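Local structure of putative Metal-dependent Phosphoesterase (3E0F) at residues 18-23 and 261-266; 82-87 and 208-213; 108-113 and 141-146. The protein binds iron and zinc ions and AMP in a PHP-family metal centre, and is a putative phosphoesterase, possibly with 5'-3' exonuclease activity on RNA and DNA. All blocks are in the same frame, centred on the assembly; numbering follows the deposited sequence. Where two conformers were deposited one is given.

Contact 1 (18-23 and 261-266); sequences HCHTVF and DWHGKG. With FE (Fe (III) ion), chain D; ZN (zinc ion), chain B.
The trinuclear metal site of the PHP domain, whose fold is related to the TIM barrel, is built here from the HxH motif at and just beyond the end of strand 15-19 and the DxH sequence after strand 255-258, the two outermost strands of the sheet. H18 and H20 of the first and D261 of the second share one iron: NE2 of H18 lies 2.2 Å from the ferric ion, NE2 of H20 2.3 Å, and OD1 of D261 2.4 Å. E75 joins them. Imidazole nitrogens and a carboxylate suit a ferric ion, and second-shell bonds fix the rotation of two of them, E231 to ND1 of H18 and H234 to OD2 of D261. With CG anti to the backbone N (chi1 -166°), the ring of H18 swings alongside D261, whose CG lies over one of its faces. A single bridge pairs C19 with W262, and H20 N donates to W262 O at 2.8 Å in a nearly straight bond (164°). The small C19 lets its CB rest against CE3 of the indole. H20 and H263 form an offset stack, centroids 4.1 Å apart, although H263 serves a different metal: its NE2 binds zinc at 2.3 Å, beside D25 and H50. The H263 ring is held at its edge, ND1 donating to D261 O at 2.6 Å, with that oxygen near the ring plane.

Contact 2 (82-87 and 208-213); sequences DVSVHM and QRNRRL. With FE (Fe (III) ion), chain C.
ND2 of N210 donates to S84 O at 2.8 Å, almost straight at 171°, with the carbonyl oxygen close to the amide plane and the donor on one of its lone pairs. OD1 of N210 in turn accepts from S84 N at 2.9 Å, this donor tilted from the plane of the side-chain carbonyl. Asparagine fits because one flat group offers a donor and an acceptor to the N-H and C=O of the same residue, so that a loop without regular structure can bond to a strand edgewise; the pair also fixes which way round the amide lies. CG of N210, anti to its own carbonyl carbon (chi1 -73°), is turned so that the amide also meets CG1 of V83.

The strand is 83-90, antiparallel to both its neighbours in the sheet of the PHP domain, and segment 208-213 belongs to the loop between strand 198-202 and helix 216-225. Further along the strand, H86 turns to the metal centre, where its ND1 binds a second iron, distinct from the one that H18 and H20 share, at 2.2 Å together with E75 and H203.

At the outer end of the contact R212 reaches back over V83. Its chain is extended from CG to NE, and CG2 of V83 sits over the centre of one guanidinium face, 3.6 Å from CZ. A branched valine thus gives the flat cation an apolar floor. NE forms a salt bridge to OD1 of D82 at 2.9 Å, using the syn lone pair, while NH2 adds a weak bond to the same oxygen. The carboxylate and guanidinium planes are 60° apart, far from a flat two-pronged pairing. On the remaining nitrogen, NH1 bonds Q218 of helix 216-225 and, weakly, L213 O at 2.9 Å.

Contact 3 (108-113 and 141-146); sequences AARLRR and RTTIGR. With PO4 (phosphate ion), chain F.
R110 and R113 of helix 97-121 and R146 of segment 141-146 come from two sides upon a phosphate in the AMP site of the PHP domain. The guanidinium planes of R113 and R146 are only 17° apart although their chains cross at a slant, and each has a phosphate oxygen near its plane. NH2 of R113 gives O4 a weak bond of 3.1 Å, and the backbone N of R146 gives the same oxygen another, also weak, at 3.3 Å. Three long cations suit an anion pocket. R113 is bent at chi2 and chi3, which curls its head back to the phosphate; its NH1 is held by I178 O. R110, bent likewise, passes G145, where a side chain would crowd both CD and the phosphate. Beyond it, NH1 lies by the methyl of T143, whose hydroxyl bonds H50 O, and NH2 forms a salt bridge with D51. Replacing R110 with a leucine would probably leave D51 without its cationic mate and weaken the positive field around the phosphate. On the outer side two aliphatic chains cross: CD1 of L111 meets CD1 of I144 at 4.0 Å.

From the N terminus, strand 15-19 leads into segment 18-23, which waits for its partner 261-266 until nearly the whole chain has run; contact 1 therefore closes the widest loop and joins the two outermost strands' ends. Within that loop, segment 82-87 on strand 83-90 opens contact 2, completed by 208-213 before helix 216-225. Inside this second loop lies contact 3, a short closure between helix 97-121 and segment 141-146. The three nest without crossing. Contacts 1 and 3 touch, V22 and F23 meeting T142 and T143 through probable hydrogen bonds, whereas contact 2 stays about 6 Å from contact 1, nearest atoms, on the same sheet.

Contact 1 (18-23 and 261-266)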
ATOM      1  N   HIS A  18       6.085  -4.776  -1.331  1.00 23.36           N
ATOM      2  CA  HIS A  18       4.886  -4.209  -0.708  1.00 24.68           C
ATOM      3  C   HIS A  18       5.032  -4.101   0.854  1.00 24.16           C
ATOM      4  O   HIS A  18       4.552  -4.938   1.621  1.00 21.42           O
ATOM      5  CB  HIS A  18       3.691  -5.079  -1.132  1.00 23.24           C
ATOM      6  CG  HIS A  18       2.353  -4.477  -0.858  1.00 23.20           C
ATOM      7  ND1 HIS A  18       1.190  -5.002  -1.382  1.00 17.87           N
ATOM      8  CD2 HIS A  18       1.987  -3.414  -0.106  1.00 19.98           C
ATOM      9  CE1 HIS A  18       0.167  -4.282  -0.966  1.00 23.78           C
ATOM     10  NE2 HIS A  18       0.620  -3.324  -0.178  1.00 19.79           N
ATOM     11  N   CYS A  19       5.706  -3.047   1.295  1.00 25.64           N
ATOM     12  CA  CYS A  19       6.041  -2.866   2.710  1.00 24.76           C
ATOM     13  C   CYS A  19       5.741  -1.445   3.142  1.00 23.27           C
ATOM     14  O   CYS A  19       6.055  -0.514   2.438  1.00 24.49           O
ATOM     15  CB  CYS A  19       7.524  -3.129   2.936  1.00 26.62           C
ATOM     16  SG  CYS A  19       8.168  -4.640   2.223  1.00 26.07           S
ATOM     17  N   HIS A  20       5.127  -1.301   4.309  1.00 24.57           N
ATOM     18  CA  HIS A  20       4.761  -0.025   4.873  1.00 21.92           C
ATOM     19  C   HIS A  20       5.642   0.348   6.079  1.00 25.01           C
ATOM     20  O   HIS A  20       6.098  -0.522   6.844  1.00 25.71           O
ATOM     21  CB  HIS A  20       3.309  -0.098   5.295  1.00 21.18           C
ATOM     22  CG  HIS A  20       2.383  -0.364   4.158  1.00 19.27           C
ATOM     23  ND1 HIS A  20       1.812   0.644   3.426  1.00 26.62           N
ATOM     24  CD2 HIS A  20       1.968  -1.518   3.592  1.00 26.79           C
ATOM     25  CE1 HIS A  20       1.074   0.127   2.464  1.00 28.19           C
ATOM     26  NE2 HIS A  20       1.141  -1.187   2.549  1.00 24.67           N
ATOM     27  N   THR A  21       5.854   1.653   6.245  1.00 23.39           N
ATOM     28  CA  THR A  21       6.664   2.193   7.310  1.00 21.88           C
ATOM     29  C   THR A  21       5.838   3.225   8.061  1.00 22.89           C
ATOM     30  O   THR A  21       4.658   3.417   7.769  1.00 25.02           O
ATOM     31  CB  THR A  21       7.914   2.875   6.753  1.00 23.04           C
ATOM     32  OG1 THR A  21       7.517   4.093   6.106  1.00 26.45           O
ATOM     33  CG2 THR A  21       8.687   1.944   5.776  1.00 14.42           C
ATOM     34  N   VAL A  22       6.472   3.868   9.032  1.00 22.02           N
ATOM     35  CA  VAL A  22       5.887   4.935   9.836  1.00 21.73           C
ATOM     36  C   VAL A  22       5.423   6.134   9.037  1.00 22.29           C
ATOM     37  O   VAL A  22       4.645   6.934   9.543  1.00 25.13           O
ATOM     38  CB  VAL A  22       6.882   5.480  10.895  1.00 20.16           C
ATOM     39  CG1 VAL A  22       6.988   4.516  12.044  1.00 19.68           C
ATOM     40  CG2 VAL A  22       8.250   5.813  10.256  1.00 14.79           C
ATOM     41  N   PHE A  23       5.925   6.288   7.824  1.00 21.37           N
ATOM     42  CA  PHE A  23       5.439   7.340   6.931  1.00 22.35           C
ATOM     43  C   PHE A  23       4.020   7.128   6.379  1.00 23.32           C
ATOM     44  O   PHE A  23       3.503   7.995   5.683  1.00 24.35           O
ATOM     45  CB  PHE A  23       6.413   7.544   5.800  1.00 21.54           C
ATOM     46  CG  PHE A  23       7.648   8.253   6.221  1.00 24.58           C
ATOM     47  CD1 PHE A  23       7.633   9.640   6.417  1.00 19.98           C
ATOM     48  CD2 PHE A  23       8.821   7.553   6.438  1.00 20.87           C
ATOM     49  CE1 PHE A  23       8.765  10.304   6.809  1.00 22.46           C
ATOM     50  CE2 PHE A  23       9.961   8.209   6.835  1.00 19.85           C
ATOM     51  CZ  PHE A  23       9.934   9.604   7.022  1.00 25.05           C
ATOM     52  N   ASP A 261       2.924  -7.045   2.347  1.00 24.27           N
ATOM     53  CA  ASP A 261       2.007  -6.057   2.907  1.00 24.27           C
ATOM     54  C   ASP A 261       2.312  -5.818   4.390  1.00 25.69           C
ATOM     55  O   ASP A 261       1.445  -5.555   5.219  1.00 25.47           O
ATOM     56  CB  ASP A 261       0.565  -6.497   2.691  1.00 26.64           C
ATOM     57  CG  ASP A 261      -0.307  -5.372   2.388  1.00 24.44           C
ATOM     58  OD1 ASP A 261       0.061  -4.266   2.770  1.00 30.27           O
ATOM     59  OD2 ASP A 261      -1.340  -5.576   1.762  1.00 28.69           O
ATOM     60  N   TRP A 262       3.591  -5.931   4.691  1.00 25.70           N
ATOM     61  CA  TRP A 262       4.105  -5.795   6.013  1.00 24.49           C
ATOM     62  C   TRP A 262       3.791  -4.423   6.530  1.00 25.28           C
ATOM     63  O   TRP A 262       4.036  -3.423   5.844  1.00 23.94           O
ATOM     64  CB  TRP A 262       5.611  -5.915   5.927  1.00 22.53           C
ATOM     65  CG  TRP A 262       6.385  -5.869   7.179  1.00 18.96           C
ATOM     66  CD1 TRP A 262       6.412  -6.811   8.166  1.00 18.66           C
ATOM     67  CD2 TRP A 262       7.352  -4.876   7.537  1.00 20.55           C
ATOM     68  NE1 TRP A 262       7.321  -6.446   9.130  1.00 24.59           N
ATOM     69  CE2 TRP A 262       7.919  -5.269   8.758  1.00 15.04           C
ATOM     70  CE3 TRP A 262       7.791  -3.685   6.939  1.00 19.80           C
ATOM     71  CZ2 TRP A 262       8.880  -4.517   9.394  1.00 20.96           C
ATOM     72  CZ3 TRP A 262       8.745  -2.955   7.560  1.00 18.28           C
ATOM     73  CH2 TRP A 262       9.277  -3.357   8.780  1.00 22.17           C
ATOM     74  N   HIS A 263       3.301  -4.393   7.760  1.00 24.32           N
ATOM     75  CA  HIS A 263       3.112  -3.166   8.479  1.00 25.45           C
ATOM     76  C   HIS A 263       3.871  -3.250   9.782  1.00 24.39           C
ATOM     77  O   HIS A 263       3.527  -2.564  10.730  1.00 25.00           O
ATOM     78  CB  HIS A 263       1.634  -2.939   8.755  1.00 23.86           C
ATOM     79  CG  HIS A 263       0.849  -2.573   7.546  1.00 23.54           C
ATOM     80  ND1 HIS A 263       0.662  -3.428   6.489  1.00 26.15           N
ATOM     81  CD2 HIS A 263       0.177  -1.448   7.238  1.00 27.00           C
ATOM     82  CE1 HIS A 263      -0.089  -2.845   5.581  1.00 18.36           C
ATOM     83  NE2 HIS A 263      -0.393  -1.641   6.009  1.00 21.32           N
ATOM     84  N   GLY A 264       4.912  -4.071   9.824  1.00 25.23           N
ATOM     85  CA  GLY A 264       5.618  -4.325  11.074  1.00 24.60           C
ATOM     86  C   GLY A 264       4.651  -4.920  12.070  1.00 25.07           C
ATOM     87  O   GLY A 264       3.895  -5.846  11.733  1.00 26.69           O
ATOM     88  N   LYS A 265       4.610  -4.356  13.273  1.00 26.56           N
ATOM     89  CA  LYS A 265       3.741  -4.889  14.355  1.00 29.77           C
ATOM     90  C   LYS A 265       2.232  -4.662  14.145  1.00 30.99           C
ATOM     91  O   LYS A 265       1.398  -5.280  14.833  1.00 31.60           O
ATOM     92  CB  LYS A 265       4.159  -4.294  15.700  1.00 30.61           C
ATOM     93  CG  LYS A 265       5.573  -4.672  16.114  1.00 34.27           C
ATOM     94  CD  LYS A 265       5.888  -4.218  17.548  1.00 35.87           C
ATOM     95  N   GLY A 266       1.878  -3.792  13.197  1.00 29.95           N
ATOM     96  CA  GLY A 266       0.498  -3.391  13.002  1.00 31.10           C
ATOM     97  C   GLY A 266      -0.337  -4.460  12.313  1.00 32.27           C
ATOM     98  O   GLY A 266      -1.557  -4.326  12.235  1.00 31.77           O
TER
HETATM   99 FE    FE D 303      -0.512  -2.375   1.471  1.00 28.99          FE
HETATM  100 ZN    ZN B 301      -1.681   0.002   4.997  1.00 39.23          ZN

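Contact 2 (82-87 and 208-213)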
ATOM      1  N   ASP A  82     -18.138   0.241  -7.775  1.00 39.82           N
ATOM      2  CA  ASP A  82     -18.339   0.176  -6.329  1.00 42.48           C
ATOM      3  C   ASP A  82     -17.088  -0.367  -5.601  1.00 40.70           C
ATOM      4  O   ASP A  82     -17.054  -0.395  -4.369  1.00 40.73           O
ATOM      5  CB  ASP A  82     -19.619  -0.612  -5.977  1.00 44.65           C
ATOM      6  CG  ASP A  82     -19.488  -2.127  -6.226  1.00 56.20           C
ATOM      7  OD1 ASP A  82     -19.658  -2.572  -7.390  1.00 50.87           O
ATOM      8  OD2 ASP A  82     -19.235  -2.874  -5.240  1.00 69.65           O
ATOM      9  N   VAL A  83     -16.059  -0.774  -6.355  1.00 36.94           N
ATOM     10  CA  VAL A  83     -14.953  -1.518  -5.772  1.00 31.46           C
ATOM     11  C   VAL A  83     -13.798  -0.612  -5.360  1.00 30.81           C
ATOM     12  O   VAL A  83     -13.296   0.173  -6.150  1.00 32.04           O
ATOM     13  CB  VAL A  83     -14.416  -2.608  -6.717  1.00 30.36           C
ATOM     14  CG1 VAL A  83     -13.449  -3.487  -5.968  1.00 21.09           C
ATOM     15  CG2 VAL A  83     -15.550  -3.431  -7.312  1.00 23.06           C
ATOM     16  N   SER A  84     -13.390  -0.748  -4.108  1.00 30.03           N
ATOM     17  CA  SER A  84     -12.174  -0.145  -3.585  1.00 30.68           C
ATOM     18  C   SER A  84     -10.946  -0.934  -4.084  1.00 29.48           C
ATOM     19  O   SER A  84     -10.882  -2.143  -3.936  1.00 29.16           O
ATOM     20  CB  SER A  84     -12.260  -0.112  -2.053  1.00 30.02           C
ATOM     21  OG  SER A  84     -10.982   0.045  -1.457  1.00 40.14           O
ATOM     22  N   VAL A  85      -9.998  -0.238  -4.703  1.00 29.55           N
ATOM     23  CA  VAL A  85      -8.841  -0.850  -5.377  1.00 29.89           C
ATOM     24  C   VAL A  85      -7.541  -0.207  -4.886  1.00 29.98           C
ATOM     25  O   VAL A  85      -7.430   1.018  -4.816  1.00 31.13           O
ATOM     26  CB  VAL A  85      -8.894  -0.661  -6.943  1.00 28.45           C
ATOM     27  CG1 VAL A  85      -7.791  -1.460  -7.609  1.00 29.57           C
ATOM     28  CG2 VAL A  85     -10.223  -1.083  -7.491  1.00 24.62           C
ATOM     29  N   HIS A  86      -6.553  -1.013  -4.537  1.00 29.36           N
ATOM     30  CA  HIS A  86      -5.274  -0.443  -4.131  1.00 29.30           C
ATOM     31  C   HIS A  86      -4.253  -0.706  -5.231  1.00 27.87           C
ATOM     32  O   HIS A  86      -4.207  -1.792  -5.806  1.00 24.12           O
ATOM     33  CB  HIS A  86      -4.798  -1.037  -2.816  1.00 30.73           C
ATOM     34  CG  HIS A  86      -5.679  -0.729  -1.641  1.00 39.66           C
ATOM     35  ND1 HIS A  86      -5.286  -0.965  -0.340  1.00 45.10           N
ATOM     36  CD2 HIS A  86      -6.917  -0.186  -1.564  1.00 37.19           C
ATOM     37  CE1 HIS A  86      -6.257  -0.605   0.481  1.00 41.54           C
ATOM     38  NE2 HIS A  86      -7.255  -0.129  -0.235  1.00 34.53           N
HETATM   39  N   MSE A  87      -3.436   0.297  -5.518  1.00 27.63           N
HETATM   40  CA  MSE A  87      -2.499   0.214  -6.608  1.00 31.48           C
HETATM   41  C   MSE A  87      -1.108   0.506  -6.119  1.00 29.10           C
HETATM   42  O   MSE A  87      -0.873   1.484  -5.416  1.00 30.24           O
HETATM   43  CB  MSE A  87      -2.886   1.209  -7.670  1.00 30.86           C
HETATM   44  CG  MSE A  87      -4.393   1.231  -7.888  1.00 40.16           C
HETATM   45 SE   MSE A  87      -4.821   1.203  -9.731  0.75 43.57          SE
HETATM   46  CE  MSE A  87      -4.422  -0.651 -10.074  1.00 45.09           C
ATOM     47  N   GLN A 208     -11.881  -9.169   1.665  1.00 66.12           N
ATOM     48  CA  GLN A 208     -11.993  -8.280   2.832  1.00 65.28           C
ATOM     49  C   GLN A 208     -12.030  -6.831   2.304  1.00 67.17           C
ATOM     50  O   GLN A 208     -11.425  -6.526   1.244  1.00 67.87           O
ATOM     51  CB  GLN A 208     -10.825  -8.493   3.800  1.00 65.86           C
ATOM     52  CG  GLN A 208     -10.772  -9.895   4.395  1.00 64.99           C
ATOM     53  N   ARG A 209     -12.767  -5.962   3.010  1.00 65.79           N
ATOM     54  CA  ARG A 209     -12.996  -4.556   2.582  1.00 65.62           C
ATOM     55  C   ARG A 209     -14.187  -4.428   1.629  1.00 64.23           C
ATOM     56  O   ARG A 209     -15.180  -3.747   1.947  1.00 65.58           O
ATOM     57  CB  ARG A 209     -11.754  -3.949   1.904  1.00 66.29           C
ATOM     58  N   ASN A 210     -14.079  -5.090   0.468  1.00 59.56           N
ATOM     59  CA  ASN A 210     -15.110  -5.035  -0.582  1.00 54.02           C
ATOM     60  C   ASN A 210     -16.219  -6.083  -0.483  1.00 49.96           C
ATOM     61  O   ASN A 210     -15.968  -7.222  -0.170  1.00 50.07           O
ATOM     62  CB  ASN A 210     -14.450  -5.191  -1.955  1.00 52.27           C
ATOM     63  CG  ASN A 210     -13.692  -3.955  -2.385  1.00 50.55           C
ATOM     64  OD1 ASN A 210     -14.226  -2.839  -2.333  1.00 28.88           O
ATOM     65  ND2 ASN A 210     -12.442  -4.150  -2.843  1.00 35.80           N
ATOM     66  N   ARG A 211     -17.443  -5.702  -0.814  1.00 47.68           N
ATOM     67  CA  ARG A 211     -18.510  -6.680  -1.030  1.00 46.11           C
ATOM     68  C   ARG A 211     -18.263  -7.545  -2.306  1.00 44.90           C
ATOM     69  O   ARG A 211     -18.829  -8.639  -2.439  1.00 41.30           O
ATOM     70  CB  ARG A 211     -19.878  -5.974  -1.110  1.00 46.18           C
ATOM     71  N   ARG A 212     -17.446  -7.044  -3.241  1.00 42.72           N
ATOM     72  CA  ARG A 212     -17.110  -7.801  -4.454  1.00 42.30           C
ATOM     73  C   ARG A 212     -15.760  -7.390  -5.036  1.00 38.00           C
ATOM     74  O   ARG A 212     -15.315  -6.265  -4.864  1.00 36.92           O
ATOM     75  CB  ARG A 212     -18.207  -7.670  -5.520  1.00 42.12           C
ATOM     76  CG  ARG A 212     -18.209  -6.348  -6.289  1.00 46.41           C
ATOM     77  CD  ARG A 212     -19.071  -6.441  -7.530  1.00 45.40           C
ATOM     78  NE  ARG A 212     -19.037  -5.219  -8.337  1.00 50.12           N
ATOM     79  CZ  ARG A 212     -18.131  -4.940  -9.282  1.00 55.26           C
ATOM     80  NH1 ARG A 212     -17.140  -5.793  -9.578  1.00 45.53           N
ATOM     81  NH2 ARG A 212     -18.223  -3.782  -9.950  1.00 56.43           N
ATOM     82  N   LEU A 213     -15.127  -8.325  -5.736  1.00 34.38           N
ATOM     83  CA  LEU A 213     -13.843  -8.083  -6.376  1.00 29.67           C
ATOM     84  C   LEU A 213     -14.039  -7.394  -7.722  1.00 25.95           C
ATOM     85  O   LEU A 213     -15.129  -7.388  -8.267  1.00 25.70           O
ATOM     86  CB  LEU A 213     -13.114  -9.399  -6.597  1.00 29.58           C
ATOM     87  CG  LEU A 213     -12.976 -10.341  -5.406  1.00 29.96           C
ATOM     88  CD1 LEU A 213     -12.447 -11.663  -5.945  1.00 30.16           C
ATOM     89  CD2 LEU A 213     -12.050  -9.760  -4.299  1.00 19.36           C
TER
HETATM   90 FE    FE C 302      -3.785  -2.370   0.338  1.00 28.21          FE

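Contact 3 (108-113 and 141-146)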
ATOM      1  N   ALA A 108      -5.411  15.066   2.220  1.00 30.19           N
ATOM      2  CA  ALA A 108      -6.269  16.060   2.864  1.00 31.54           C
ATOM      3  C   ALA A 108      -7.666  15.473   3.140  1.00 33.28           C
ATOM      4  O   ALA A 108      -8.230  15.667   4.222  1.00 35.48           O
ATOM      5  CB  ALA A 108      -6.371  17.343   2.023  1.00 26.73           C
ATOM      6  N   ALA A 109      -8.195  14.735   2.177  1.00 32.89           N
ATOM      7  CA  ALA A 109      -9.527  14.162   2.295  1.00 32.01           C
ATOM      8  C   ALA A 109      -9.538  13.109   3.403  1.00 32.64           C
ATOM      9  O   ALA A 109     -10.478  13.041   4.198  1.00 32.93           O
ATOM     10  CB  ALA A 109      -9.964  13.545   0.949  1.00 29.65           C
ATOM     11  N   ARG A 110      -8.477  12.306   3.449  1.00 31.32           N
ATOM     12  CA  ARG A 110      -8.320  11.254   4.456  1.00 32.25           C
ATOM     13  C   ARG A 110      -8.063  11.816   5.884  1.00 30.32           C
ATOM     14  O   ARG A 110      -8.545  11.269   6.866  1.00 28.29           O
ATOM     15  CB  ARG A 110      -7.290  10.191   3.967  1.00 30.55           C
ATOM     16  CG  ARG A 110      -6.533   9.463   5.031  1.00 42.24           C
ATOM     17  CD  ARG A 110      -6.517   7.915   4.965  1.00 48.17           C
ATOM     18  NE  ARG A 110      -6.272   7.250   3.687  1.00 46.86           N
ATOM     19  CZ  ARG A 110      -5.434   7.632   2.728  1.00 45.25           C
ATOM     20  NH1 ARG A 110      -4.670   8.718   2.812  1.00 44.48           N
ATOM     21  NH2 ARG A 110      -5.364   6.889   1.644  1.00 50.77           N
ATOM     22  N   LEU A 111      -7.360  12.938   5.991  1.00 32.26           N
ATOM     23  CA  LEU A 111      -7.273  13.673   7.270  1.00 32.19           C
ATOM     24  C   LEU A 111      -8.624  14.190   7.796  1.00 31.82           C
ATOM     25  O   LEU A 111      -8.930  14.040   8.971  1.00 33.35           O
ATOM     26  CB  LEU A 111      -6.313  14.848   7.145  1.00 30.96           C
ATOM     27  CG  LEU A 111      -5.983  15.482   8.477  1.00 31.82           C
ATOM     28  CD1 LEU A 111      -5.398  14.415   9.421  1.00 29.31           C
ATOM     29  CD2 LEU A 111      -5.029  16.651   8.255  1.00 29.94           C
ATOM     30  N   ARG A 112      -9.408  14.820   6.927  0.50 32.53           N
ATOM     31  CA  ARG A 112     -10.736  15.318   7.302  0.50 34.02           C
ATOM     32  C   ARG A 112     -11.635  14.176   7.776  0.50 33.68           C
ATOM     33  O   ARG A 112     -12.358  14.304   8.768  0.50 33.71           O
ATOM     34  CB  ARG A 112     -11.410  16.046   6.130  0.50 33.25           C
ATOM     35  CG  ARG A 112     -11.606  17.543   6.343  0.50 37.40           C
ATOM     36  CD  ARG A 112     -12.309  18.218   5.144  0.50 38.70           C
ATOM     37  NE  ARG A 112     -13.521  17.508   4.730  0.50 40.12           N
ATOM     38  CZ  ARG A 112     -14.691  17.569   5.360  0.50 42.92           C
ATOM     39  NH1 ARG A 112     -14.843  18.308   6.455  0.50 44.67           N
ATOM     40  NH2 ARG A 112     -15.720  16.878   4.894  0.50 41.47           N
ATOM     41  N   ARG A 113     -11.564  13.068   7.049  1.00 32.68           N
ATOM     42  CA  ARG A 113     -12.358  11.882   7.302  1.00 32.30           C
ATOM     43  C   ARG A 113     -12.004  11.214   8.642  1.00 31.06           C
ATOM     44  O   ARG A 113     -12.881  10.763   9.386  1.00 28.61           O
ATOM     45  CB  ARG A 113     -12.073  10.925   6.144  1.00 33.51           C
ATOM     46  CG  ARG A 113     -13.119   9.871   5.846  1.00 43.26           C
ATOM     47  CD  ARG A 113     -12.916   8.535   6.577  1.00 43.71           C
ATOM     48  NE  ARG A 113     -11.567   8.000   6.494  1.00 43.02           N
ATOM     49  CZ  ARG A 113     -11.250   6.719   6.293  1.00 44.62           C
ATOM     50  NH1 ARG A 113     -12.173   5.769   6.120  1.00 43.61           N
ATOM     51  NH2 ARG A 113      -9.966   6.394   6.230  1.00 42.77           N
ATOM     52  N   ARG A 141       4.563  14.322   7.883  1.00 32.50           N
ATOM     53  CA  ARG A 141       4.959  13.412   6.815  1.00 33.15           C
ATOM     54  C   ARG A 141       4.364  12.001   6.873  1.00 31.27           C
ATOM     55  O   ARG A 141       4.631  11.190   5.984  1.00 33.61           O
ATOM     56  CB  ARG A 141       6.472  13.344   6.735  1.00 34.74           C
ATOM     57  CG  ARG A 141       7.040  14.646   6.179  1.00 38.29           C
ATOM     58  CD  ARG A 141       8.492  14.504   5.947  1.00 41.14           C
ATOM     59  NE  ARG A 141       9.135  14.135   7.198  1.00 39.19           N
ATOM     60  CZ  ARG A 141      10.330  13.560   7.291  1.00 43.34           C
ATOM     61  NH1 ARG A 141      11.042  13.295   6.201  1.00 42.59           N
ATOM     62  NH2 ARG A 141      10.817  13.254   8.491  1.00 44.58           N
ATOM     63  N   THR A 142       3.546  11.717   7.886  1.00 28.06           N
ATOM     64  CA  THR A 142       2.781  10.480   7.940  1.00 26.85           C
ATOM     65  C   THR A 142       1.429  10.666   7.250  1.00 26.73           C
ATOM     66  O   THR A 142       0.728  11.649   7.475  1.00 28.38           O
ATOM     67  CB  THR A 142       2.558   9.995   9.379  1.00 25.32           C
ATOM     68  OG1 THR A 142       3.824   9.683   9.970  1.00 24.94           O
ATOM     69  CG2 THR A 142       1.644   8.744   9.420  1.00 24.44           C
ATOM     70  N   THR A 143       1.080   9.718   6.386  1.00 26.97           N
ATOM     71  CA  THR A 143      -0.274   9.640   5.864  1.00 26.76           C
ATOM     72  C   THR A 143      -1.151   9.059   6.960  1.00 26.09           C
ATOM     73  O   THR A 143      -0.998   7.886   7.305  1.00 22.39           O
ATOM     74  CB  THR A 143      -0.326   8.782   4.603  1.00 26.31           C
ATOM     75  OG1 THR A 143       0.583   9.325   3.643  1.00 26.06           O
ATOM     76  CG2 THR A 143      -1.726   8.783   4.019  1.00 22.06           C
ATOM     77  N   ILE A 144      -2.011   9.912   7.531  1.00 29.00           N
ATOM     78  CA  ILE A 144      -2.849   9.581   8.680  1.00 32.06           C
ATOM     79  C   ILE A 144      -4.052   8.899   8.147  1.00 32.69           C
ATOM     80  O   ILE A 144      -4.483   9.191   7.060  1.00 36.41           O
ATOM     81  CB  ILE A 144      -3.216  10.824   9.558  1.00 35.82           C
ATOM     82  CG1 ILE A 144      -1.924  11.597   9.947  1.00 42.41           C
ATOM     83  CG2 ILE A 144      -3.984  10.414  10.840  1.00 27.24           C
ATOM     84  CD1 ILE A 144      -2.069  12.780  10.973  1.00 35.84           C
ATOM     85  N   GLY A 145      -4.554   7.930   8.897  1.00 33.93           N
ATOM     86  CA  GLY A 145      -5.644   7.090   8.458  1.00 30.70           C
ATOM     87  C   GLY A 145      -6.242   6.215   9.551  1.00 30.17           C
ATOM     88  O   GLY A 145      -5.912   6.307  10.718  1.00 33.05           O
ATOM     89  N   ARG A 146      -7.161   5.374   9.126  1.00 31.44           N
ATOM     90  CA  ARG A 146      -7.857   4.394   9.950  1.00 30.99           C
ATOM     91  C   ARG A 146      -6.952   3.591  10.910  1.00 26.94           C
ATOM     92  O   ARG A 146      -7.313   3.415  12.062  1.00 29.26           O
ATOM     93  CB  ARG A 146      -8.579   3.454   8.985  1.00 32.52           C
ATOM     94  CG  ARG A 146      -9.987   3.040   9.266  1.00 34.29           C
ATOM     95  CD  ARG A 146     -10.581   2.534   7.948  1.00 38.60           C
ATOM     96  NE  ARG A 146     -11.321   1.307   8.125  1.00 51.85           N
ATOM     97  CZ  ARG A 146     -10.795   0.092   8.077  1.00 50.76           C
ATOM     98  NH1 ARG A 146      -9.501  -0.088   7.839  1.00 53.77           N
ATOM     99  NH2 ARG A 146     -11.577  -0.953   8.292  1.00 50.29           N
TER
HETATM  100  P   PO4 F 305      -7.558   3.440   5.067  1.00 29.89           P
HETATM  101  O1  PO4 F 305      -7.603   2.288   6.058  1.00 31.65           O
HETATM  102  O2  PO4 F 305      -6.247   3.338   4.282  1.00 47.95           O
HETATM  103  O3  PO4 F 305      -8.775   3.332   4.192  1.00 38.67           O
HETATM  104  O4  PO4 F 305      -7.399   4.701   5.864  1.00 47.41           O